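Local coordinates for ANGPTL4 C-terminal chain (Homo sapiens, PDB 6U1U), which forms the fibrinogen-like C-terminal domain of a secreted protein that inactivates lipoprotein lipase and restrains endothelial cell proliferation, migration and tubule formation, at residues Q5-V10 with G16-Q21; Q23-F28 with V78-G83; F28-K33 with G39-Q44. All coordinates share one frame; numbering follows the deposited sequence.

Interaction 1: residues Q5-V10 with G16-Q21; sequences QELFQV and GLFEIQ
Leu7 of the N-terminal helix reaches Phe18 and Ile20 of strand 16-20, a compact example of how one branched side chain can join a helix to the margin of a sheet. Its path can be followed atom by atom. CB leaves the helix in the direction of the strand, yet neither it nor CG comes within contact distance of the other segment. The first torsion, -85°, sets CG anti to the carbonyl carbon, beside the backbone N. The second, 167°, then carries CD1 straight onward, so that this methyl alone bridges the gap between the two backbones.

At the tip, CD1 fits against Phe18 CB and Ile20 CG2. Its tightest neighbour is Phe18 CB, with Leu7 CD1 only 3.4 Å from it; the aromatic ring is met obliquely, Leu7 CD1 standing 3.9 Å from Phe18 CG. The same methyl lies 3.9 Å from Ile20 CG2, the branch that Ile20 offers on this side of the strand. No hydrogen bond crosses between the segments, and the union rests on these apolar touches.

Along the helix, Gln5 NE2 donates to Gln9 OE1 at 3.2 Å, one turn along, from a position tilted out of the acceptor's carbonyl plane, while Gln5 OE1 accepts from Gly39 N and Glu6 forms a salt bridge with Arg2.

Helix and strand run nearly at right angles, 100° between their directions, with axes 10.1 Å apart at closest approach. Leu7 also touches Pro1 and Met34, the latter on strand 28-35, which pairs with strand 16-20 through backbone bonds; helix 4-9 thus packs beside the first two strands of the fibrinogen-like sheet.

Interaction 2: residues Q23-F28 with V78-G83; sequences QGSPPF and VHSITG
The ring of Phe28 meets helix 75-82 by its edge, with Ser80 and Ile81 gathered at its outer end. Ser80 OG lies near the ring plane, 3.7 Å from Phe28 CZ and equally near CE2, and Ile81 CD1 approaches the same rim, 4.1 Å from Phe28 CZ. Ser25 OG is also at the edge and in plane. One face of the ring is turned to Ile20 of the preceding strand. A second flat group, the imidazole of His79, carries Gly83 CA over one face, offset toward the rim, where the chain leaves the helix with positive phi.

Phe28 gets its ring across by setting CG between the backbone N and carbonyl carbon (chi1 57°), which swings it toward the helix. The hydroxyls beside it are occupied locally: Ser25 OG donates to Pro26 O at 2.7 Å, in the carbonyl plane on a lone pair, and Ser80 OG bonds to Lys77 O of its own helix. Polar linkage between the segments is left to a water, which donates to Gln23 O at 2.9 Å and to Ser80 O at 2.7 Å.

The loop joining strands 16-20 and 28-35 is thereby fitted against the last turn of helix 75-82. Pro22 joins the packing on Phe28 and Ser80, while Ile81 continues inward to Ile20 and to Pro215 of strand 208-215.

Interaction 3: residues F28-K33 with G39-Q44; sequences FLVNCK and GWTVIQ
Lys33 and Trp40 form an antiparallel hydrogen-bonded pair, the clearest backbone join between strands 28-33 and 39-44. Lys33 N donates to Trp40 O, and Trp40 N returns the bond to Lys33 O, each at 2.9 Å; the first is nearly straight, at 168°. Farther along, Val42 N donates to Asn31 O at 2.9 Å with an angle of 178°. The return link is made by a water, which accepts from Asn31 N at 2.9 Å and donates to Val42 O at 2.8 Å, where the strands stand farther apart. Between the bonded pairs, Cys32 and Thr41 make a non-hydrogen-bonded pair, and Cys32 CA approaches Trp40 O at 3.4 Å in a CA-H...O contact.

Apolar touches follow the alternation of the sheet. Asn31 CB rests alongside Val42 CB, 3.9 Å away, on the face shared with Lys33 and Trp40. Thr41 CG2, placed anti to its own nitrogen, reaches Val30 CB on the other face. The Trp40 indole has Lys33 O at its edge, and its NE1 bonds to Asp37 in the turn; Asn31 ND2 goes to Pro67 O.

This is the hairpin of strands 28-35 and 38-46. Cys32 joins it to the N-terminal helix through the disulfide with Cys4, strand 16-20 pairs on one flank and strand 208-215 on the other, where Ile43 and Gln44 face Met211 in a classic beta bulge.

From the N terminus, the chain first folds back at interaction 1, which closes a short loop between helix 4-9 and strand 16-20. After that strand, 23-28 enters interaction 2, a contact spanning some fifty residues to helix 75-82. Interaction 3 lies wholly within that span: a local hairpin closing a tight turn, it shares Phe28 with interaction 2. The first contact stands in series with the other two, and none cross. Strand 16-20 is the common neighbour, packing on helix 75-82 and pairing with strand 28-35. Together they join the N-terminal helix, the first three strands and helix 75-82.

Interaction 1: residues Q5-V10 with G16-Q21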
loop_
_atom_site.group_PDB
_atom_site.type_symbol
_atom_site.label_atom_id
_atom_site.label_comp_id
_atom_site.label_asym_id
_atom_site.label_seq_id
_atom_site.Cartn_x
_atom_site.Cartn_y
_atom_site.Cartn_z
ATOM N N GLN A 5 -12.020 -9.205 9.083
ATOM C CA GLN A 5 -12.500 -8.967 10.448
ATOM C C GLN A 5 -13.811 -9.708 10.691
ATOM O O GLN A 5 -14.033 -10.256 11.782
ATOM C CB GLN A 5 -12.634 -7.452 10.710
ATOM C CG GLN A 5 -13.380 -7.073 12.014
ATOM C CD GLN A 5 -12.703 -7.613 13.257
ATOM O OE1 GLN A 5 -11.525 -7.945 13.228
ATOM N NE2 GLN A 5 -13.445 -7.676 14.380
ATOM N N GLU A 6 -14.676 -9.787 9.679
ATOM C CA GLU A 6 -15.866 -10.617 9.826
ATOM C C GLU A 6 -15.487 -12.072 10.047
ATOM O O GLU A 6 -16.118 -12.773 10.847
ATOM C CB GLU A 6 -16.762 -10.494 8.602
ATOM C CG GLU A 6 -18.203 -10.877 8.832
ATOM C CD GLU A 6 -19.132 -10.167 7.843
ATOM O OE1 GLU A 6 -19.000 -8.936 7.668
ATOM O OE2 GLU A 6 -19.985 -10.839 7.242
ATOM N N LEU A 7 -14.486 -12.559 9.304
ATOM C CA LEU A 7 -14.045 -13.943 9.500
ATOM C C LEU A 7 -13.528 -14.144 10.920
ATOM O O LEU A 7 -13.795 -15.175 11.549
ATOM C CB LEU A 7 -12.951 -14.287 8.507
ATOM C CG LEU A 7 -13.471 -14.740 7.155
ATOM C CD1 LEU A 7 -12.316 -14.750 6.124
ATOM C CD2 LEU A 7 -14.066 -16.133 7.317
ATOM N N PHE A 8 -12.777 -13.174 11.420
ATOM C CA PHE A 8 -12.316 -13.209 12.808
ATOM C C PHE A 8 -13.503 -13.261 13.762
ATOM O O PHE A 8 -13.524 -14.060 14.709
ATOM C CB PHE A 8 -11.447 -11.966 13.066
ATOM C CG PHE A 8 -11.042 -11.768 14.510
ATOM C CD1 PHE A 8 -9.924 -12.397 15.018
ATOM C CD2 PHE A 8 -11.752 -10.914 15.318
ATOM C CE1 PHE A 8 -9.552 -12.205 16.363
ATOM C CE2 PHE A 8 -11.379 -10.720 16.653
ATOM C CZ PHE A 8 -10.279 -11.355 17.153
ATOM N N GLN A 9 -14.523 -12.441 13.509
ATOM C CA GLN A 9 -15.662 -12.365 14.421
ATOM C C GLN A 9 -16.472 -13.658 14.467
ATOM O O GLN A 9 -17.085 -13.960 15.499
ATOM C CB GLN A 9 -16.565 -11.191 14.044
ATOM C CG GLN A 9 -15.956 -9.851 14.243
ATOM C CD GLN A 9 -16.814 -8.761 13.601
ATOM O OE1 GLN A 9 -16.592 -7.570 13.811
ATOM N NE2 GLN A 9 -17.803 -9.179 12.805
ATOM N N VAL A 10 -16.498 -14.438 13.382
ATOM C CA VAL A 10 -17.162 -15.729 13.418
ATOM C C VAL A 10 -16.260 -16.826 13.967
ATOM O O VAL A 10 -16.717 -17.964 14.085
ATOM C CB VAL A 10 -17.731 -16.132 12.041
ATOM C CG1 VAL A 10 -18.798 -15.106 11.593
ATOM C CG2 VAL A 10 -16.648 -16.245 10.985
ATOM N N GLY A 16 -4.061 -16.960 6.518
ATOM C CA GLY A 16 -3.973 -17.678 5.257
ATOM C C GLY A 16 -5.009 -17.132 4.285
ATOM O O GLY A 16 -5.548 -16.046 4.477
ATOM N N LEU A 17 -5.313 -17.950 3.267
ATOM C CA LEU A 17 -6.205 -17.526 2.189
ATOM C C LEU A 17 -7.639 -17.945 2.482
ATOM O O LEU A 17 -7.893 -19.123 2.793
ATOM C CB LEU A 17 -5.754 -18.168 0.879
ATOM C CG LEU A 17 -4.442 -17.662 0.292
ATOM C CD1 LEU A 17 -3.971 -18.611 -0.842
ATOM C CD2 LEU A 17 -4.681 -16.307 -0.326
ATOM N N PHE A 18 -8.561 -16.997 2.383
ATOM C CA PHE A 18 -9.977 -17.197 2.677
ATOM C C PHE A 18 -10.851 -16.454 1.676
ATOM O O PHE A 18 -10.516 -15.354 1.233
ATOM C CB PHE A 18 -10.361 -16.681 4.070
ATOM C CG PHE A 18 -9.675 -17.408 5.181
ATOM C CD1 PHE A 18 -10.252 -18.545 5.732
ATOM C CD2 PHE A 18 -8.449 -16.972 5.662
ATOM C CE1 PHE A 18 -9.635 -19.241 6.766
ATOM C CE2 PHE A 18 -7.809 -17.676 6.706
ATOM C CZ PHE A 18 -8.395 -18.809 7.250
ATOM N N GLU A 19 -12.013 -17.045 1.370
ATOM C CA GLU A 19 -12.987 -16.397 0.503
ATOM C C GLU A 19 -13.780 -15.346 1.285
ATOM O O GLU A 19 -14.261 -15.619 2.391
ATOM C CB GLU A 19 -13.953 -17.440 -0.084
ATOM C CG GLU A 19 -13.268 -18.627 -0.744
ATOM C CD GLU A 19 -14.220 -19.838 -0.958
ATOM O OE1 GLU A 19 -15.384 -19.622 -1.365
ATOM O OE2 GLU A 19 -13.811 -20.992 -0.701
ATOM N N ILE A 20 -13.902 -14.140 0.728
ATOM C CA ILE A 20 -14.753 -13.097 1.290
ATOM C C ILE A 20 -15.623 -12.574 0.163
ATOM O O ILE A 20 -15.408 -12.880 -1.019
ATOM C CB ILE A 20 -13.974 -11.919 1.932
ATOM C CG1 ILE A 20 -13.067 -11.253 0.879
ATOM C CG2 ILE A 20 -13.158 -12.394 3.150
ATOM C CD1 ILE A 20 -12.579 -9.854 1.270
ATOM N N GLN A 21 -16.652 -11.823 0.542
ATOM C CA GLN A 21 -17.528 -11.206 -0.450
ATOM C C GLN A 21 -18.054 -9.907 0.092
ATOM O O GLN A 21 -19.112 -9.860 0.734
ATOM C CB GLN A 21 -18.687 -12.115 -0.854
ATOM C CG GLN A 21 -19.477 -11.485 -2.004
ATOM C CD GLN A 21 -20.426 -12.449 -2.678
ATOM O OE1 GLN A 21 -20.818 -13.457 -2.088
ATOM N NE2 GLN A 21 -20.794 -12.147 -3.915
#

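Interaction 2: residues Q23-F28 with V78-G83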
loop_
_atom_site.group_PDB
_atom_site.type_symbol
_atom_site.label_atom_id
_atom_site.label_comp_id
_atom_site.label_asym_id
_atom_site.label_seq_id
_atom_site.Cartn_x
_atom_site.Cartn_y
_atom_site.Cartn_z
ATOM N N GLN A 23 -19.907 -6.295 0.238
ATOM C CA GLN A 23 -21.133 -5.732 -0.300
ATOM C C GLN A 23 -20.921 -5.272 -1.732
ATOM O O GLN A 23 -19.997 -4.504 -2.012
ATOM C CB GLN A 23 -21.547 -4.544 0.573
ATOM C CG GLN A 23 -22.857 -3.894 0.192
ATOM C CD GLN A 23 -24.015 -4.386 1.049
ATOM O OE1 GLN A 23 -24.303 -3.818 2.113
ATOM N NE2 GLN A 23 -24.690 -5.443 0.589
ATOM N N GLY A 24 -21.746 -5.787 -2.654
ATOM C CA GLY A 24 -21.683 -5.320 -4.030
ATOM C C GLY A 24 -20.599 -5.937 -4.884
ATOM O O GLY A 24 -20.482 -5.575 -6.067
ATOM N N SER A 25 -19.821 -6.874 -4.340
ATOM C CA SER A 25 -18.665 -7.432 -5.018
ATOM C C SER A 25 -18.886 -8.909 -5.324
ATOM O O SER A 25 -19.590 -9.596 -4.577
ATOM C CB SER A 25 -17.408 -7.295 -4.135
ATOM O OG SER A 25 -16.304 -7.990 -4.703
ATOM N N PRO A 26 -18.253 -9.443 -6.371
ATOM C CA PRO A 26 -18.117 -10.892 -6.486
ATOM C C PRO A 26 -17.261 -11.432 -5.351
ATOM O O PRO A 26 -16.511 -10.667 -4.717
ATOM C CB PRO A 26 -17.415 -11.069 -7.843
ATOM C CG PRO A 26 -16.644 -9.810 -8.002
ATOM C CD PRO A 26 -17.534 -8.734 -7.445
ATOM N N PRO A 27 -17.315 -12.730 -5.071
ATOM C CA PRO A 27 -16.423 -13.292 -4.037
ATOM C C PRO A 27 -14.990 -13.322 -4.545
ATOM O O PRO A 27 -14.745 -13.445 -5.747
ATOM C CB PRO A 27 -16.957 -14.725 -3.825
ATOM C CG PRO A 27 -18.243 -14.821 -4.685
ATOM C CD PRO A 27 -18.067 -13.790 -5.776
ATOM N N PHE A 28 -14.021 -13.196 -3.624
ATOM C CA PHE A 28 -12.626 -13.345 -4.043
ATOM C C PHE A 28 -11.792 -13.787 -2.858
ATOM O O PHE A 28 -12.188 -13.631 -1.704
ATOM C CB PHE A 28 -12.027 -12.061 -4.687
ATOM C CG PHE A 28 -12.084 -10.793 -3.799
ATOM C CD1 PHE A 28 -11.002 -10.443 -2.975
ATOM C CD2 PHE A 28 -13.182 -9.955 -3.834
ATOM C CE1 PHE A 28 -11.066 -9.238 -2.199
ATOM C CE2 PHE A 28 -13.258 -8.783 -3.073
ATOM C CZ PHE A 28 -12.190 -8.427 -2.246
ATOM N N VAL A 78 -9.460 -3.644 -2.668
ATOM C CA VAL A 78 -9.281 -2.966 -1.382
ATOM C C VAL A 78 -10.431 -1.997 -1.112
ATOM O O VAL A 78 -10.970 -1.951 -0.006
ATOM C CB VAL A 78 -7.924 -2.244 -1.341
ATOM C CG1 VAL A 78 -7.762 -1.496 0.009
ATOM C CG2 VAL A 78 -6.840 -3.281 -1.470
ATOM N N HIS A 79 -10.824 -1.211 -2.113
ATOM C CA HIS A 79 -11.919 -0.286 -1.883
ATOM C C HIS A 79 -13.235 -1.025 -1.668
ATOM O O HIS A 79 -14.101 -0.529 -0.945
ATOM C CB HIS A 79 -12.045 0.707 -3.053
ATOM C CG HIS A 79 -13.180 1.664 -2.865
ATOM N ND1 HIS A 79 -14.404 1.492 -3.478
ATOM C CD2 HIS A 79 -13.305 2.741 -2.055
ATOM C CE1 HIS A 79 -15.224 2.453 -3.080
ATOM N NE2 HIS A 79 -14.582 3.220 -2.217
ATOM N N SER A 80 -13.412 -2.212 -2.253
ATOM C CA SER A 80 -14.652 -2.932 -1.951
ATOM C C SER A 80 -14.699 -3.340 -0.487
ATOM O O SER A 80 -15.791 -3.402 0.114
ATOM C CB SER A 80 -14.816 -4.151 -2.871
ATOM O OG SER A 80 -13.971 -5.207 -2.489
ATOM N N ILE A 81 -13.538 -3.573 0.103
ATOM C CA ILE A 81 -13.463 -3.926 1.517
ATOM C C ILE A 81 -13.664 -2.700 2.398
ATOM O O ILE A 81 -14.411 -2.752 3.381
ATOM C CB ILE A 81 -12.121 -4.628 1.813
ATOM C CG1 ILE A 81 -12.084 -5.993 1.138
ATOM C CG2 ILE A 81 -11.876 -4.751 3.336
ATOM C CD1 ILE A 81 -10.644 -6.607 1.106
ATOM N N THR A 82 -12.995 -1.578 2.084
ATOM C CA THR A 82 -13.125 -0.399 2.936
ATOM C C THR A 82 -14.463 0.305 2.775
ATOM O O THR A 82 -14.956 0.902 3.749
ATOM C CB THR A 82 -12.013 0.638 2.653
ATOM O OG1 THR A 82 -12.153 1.145 1.302
ATOM C CG2 THR A 82 -10.628 0.020 2.851
ATOM N N GLY A 83 -15.041 0.281 1.575
ATOM C CA GLY A 83 -16.112 1.227 1.267
ATOM C C GLY A 83 -15.689 2.632 1.632
ATOM O O GLY A 83 -14.535 3.029 1.433
HETATM O O HOH W 1 -18.264 -2.594 -0.712
#

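Interaction 3: residues F28-K33 with G39-Q44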
loop_
_atom_site.group_PDB
_atom_site.type_symbol
_atom_site.label_atom_id
_atom_site.label_comp_id
_atom_site.label_asym_id
_atom_site.label_seq_id
_atom_site.Cartn_x
_atom_site.Cartn_y
_atom_site.Cartn_z
ATOM N N PHE A 28 -14.021 -13.196 -3.624
ATOM C CA PHE A 28 -12.626 -13.345 -4.043
ATOM C C PHE A 28 -11.792 -13.787 -2.858
ATOM O O PHE A 28 -12.188 -13.631 -1.704
ATOM C CB PHE A 28 -12.027 -12.061 -4.687
ATOM C CG PHE A 28 -12.084 -10.793 -3.799
ATOM C CD1 PHE A 28 -11.002 -10.443 -2.975
ATOM C CD2 PHE A 28 -13.182 -9.955 -3.834
ATOM C CE1 PHE A 28 -11.066 -9.238 -2.199
ATOM C CE2 PHE A 28 -13.258 -8.783 -3.073
ATOM C CZ PHE A 28 -12.190 -8.427 -2.246
ATOM N N LEU A 29 -10.635 -14.344 -3.167
ATOM C CA LEU A 29 -9.782 -14.946 -2.151
ATOM C C LEU A 29 -8.817 -13.890 -1.630
ATOM O O LEU A 29 -8.114 -13.272 -2.421
ATOM C CB LEU A 29 -9.035 -16.122 -2.786
ATOM C CG LEU A 29 -8.407 -17.204 -1.896
ATOM C CD1 LEU A 29 -9.498 -18.046 -1.189
ATOM C CD2 LEU A 29 -7.485 -18.075 -2.745
ATOM N N VAL A 30 -8.749 -13.708 -0.298
ATOM C CA VAL A 30 -7.842 -12.720 0.278
ATOM C C VAL A 30 -6.912 -13.409 1.271
ATOM O O VAL A 30 -7.172 -14.523 1.737
ATOM C CB VAL A 30 -8.570 -11.562 1.001
ATOM C CG1 VAL A 30 -9.266 -10.681 -0.008
ATOM C CG2 VAL A 30 -9.572 -12.078 2.098
ATOM N N ASN A 31 -5.815 -12.720 1.589
ATOM C CA ASN A 31 -4.882 -13.177 2.617
ATOM C C ASN A 31 -5.277 -12.507 3.919
ATOM O O ASN A 31 -5.174 -11.288 4.022
ATOM C CB ASN A 31 -3.451 -12.755 2.275
ATOM C CG ASN A 31 -2.944 -13.385 0.996
ATOM O OD1 ASN A 31 -3.348 -12.980 -0.130
ATOM N ND2 ASN A 31 -2.028 -14.342 1.142
ATOM N N CYS A 32 -5.663 -13.288 4.929
ATOM C CA CYS A 32 -6.073 -12.728 6.218
ATOM C C CYS A 32 -4.974 -12.963 7.226
ATOM O O CYS A 32 -4.326 -14.009 7.219
ATOM C CB CYS A 32 -7.339 -13.382 6.786
ATOM S SG CYS A 32 -8.823 -13.108 5.807
ATOM N N LYS A 33 -4.768 -11.979 8.098
ATOM C CA LYS A 33 -3.860 -12.127 9.222
ATOM C C LYS A 33 -4.717 -11.965 10.462
ATOM O O LYS A 33 -5.334 -10.909 10.661
ATOM C CB LYS A 33 -2.724 -11.091 9.184
ATOM C CG LYS A 33 -1.733 -11.286 10.339
ATOM C CD LYS A 33 -0.650 -10.226 10.379
ATOM C CE LYS A 33 0.318 -10.539 11.550
ATOM N NZ LYS A 33 1.441 -9.576 11.656
ATOM N N GLY A 39 -9.079 -9.158 12.727
ATOM C CA GLY A 39 -8.684 -9.681 11.416
ATOM C C GLY A 39 -8.226 -8.538 10.530
ATOM O O GLY A 39 -8.889 -7.503 10.456
ATOM N N TRP A 40 -7.100 -8.748 9.841
ATOM C CA TRP A 40 -6.519 -7.770 8.924
ATOM C C TRP A 40 -6.417 -8.364 7.528
ATOM O O TRP A 40 -6.045 -9.526 7.373
ATOM C CB TRP A 40 -5.100 -7.394 9.353
ATOM C CG TRP A 40 -5.071 -6.683 10.636
ATOM C CD1 TRP A 40 -5.133 -7.261 11.911
ATOM C CD2 TRP A 40 -4.932 -5.268 10.843
ATOM N NE1 TRP A 40 -5.054 -6.264 12.879
ATOM C CE2 TRP A 40 -4.928 -5.046 12.254
ATOM C CE3 TRP A 40 -4.794 -4.169 9.983
ATOM C CZ2 TRP A 40 -4.803 -3.773 12.817
ATOM C CZ3 TRP A 40 -4.679 -2.874 10.571
ATOM C CH2 TRP A 40 -4.660 -2.713 11.971
ATOM N N THR A 41 -6.755 -7.580 6.507
ATOM C CA THR A 41 -6.564 -8.051 5.131
ATOM C C THR A 41 -5.203 -7.607 4.631
ATOM O O THR A 41 -4.893 -6.419 4.696
ATOM C CB THR A 41 -7.624 -7.455 4.223
ATOM O OG1 THR A 41 -8.913 -7.818 4.744
ATOM C CG2 THR A 41 -7.413 -7.988 2.762
ATOM N N VAL A 42 -4.401 -8.534 4.122
ATOM C CA VAL A 42 -3.088 -8.145 3.606
ATOM C C VAL A 42 -3.300 -7.597 2.197
ATOM O O VAL A 42 -3.839 -8.297 1.338
ATOM C CB VAL A 42 -2.124 -9.340 3.565
ATOM C CG1 VAL A 42 -0.774 -8.886 2.949
ATOM C CG2 VAL A 42 -1.942 -9.935 4.984
ATOM N N ILE A 43 -2.873 -6.352 1.945
ATOM C CA ILE A 43 -3.084 -5.768 0.623
ATOM C C ILE A 43 -1.813 -5.685 -0.200
ATOM O O ILE A 43 -1.900 -5.421 -1.415
ATOM C CB ILE A 43 -3.765 -4.389 0.712
ATOM C CG1 ILE A 43 -2.809 -3.319 1.252
ATOM C CG2 ILE A 43 -5.013 -4.513 1.581
ATOM C CD1 ILE A 43 -3.407 -1.846 1.125
ATOM N N GLN A 44 -0.657 -5.930 0.399
ATOM C CA GLN A 44 0.603 -5.869 -0.331
ATOM C C GLN A 44 1.602 -6.662 0.491
ATOM O O GLN A 44 1.583 -6.570 1.730
ATOM C CB GLN A 44 1.077 -4.421 -0.476
ATOM C CG GLN A 44 2.334 -4.275 -1.391
ATOM C CD GLN A 44 3.647 -4.044 -0.624
ATOM O OE1 GLN A 44 3.822 -4.535 0.482
ATOM N NE2 GLN A 44 4.594 -3.304 -1.236
HETATM O O HOH W 2 -4.923 -10.461 0.026
#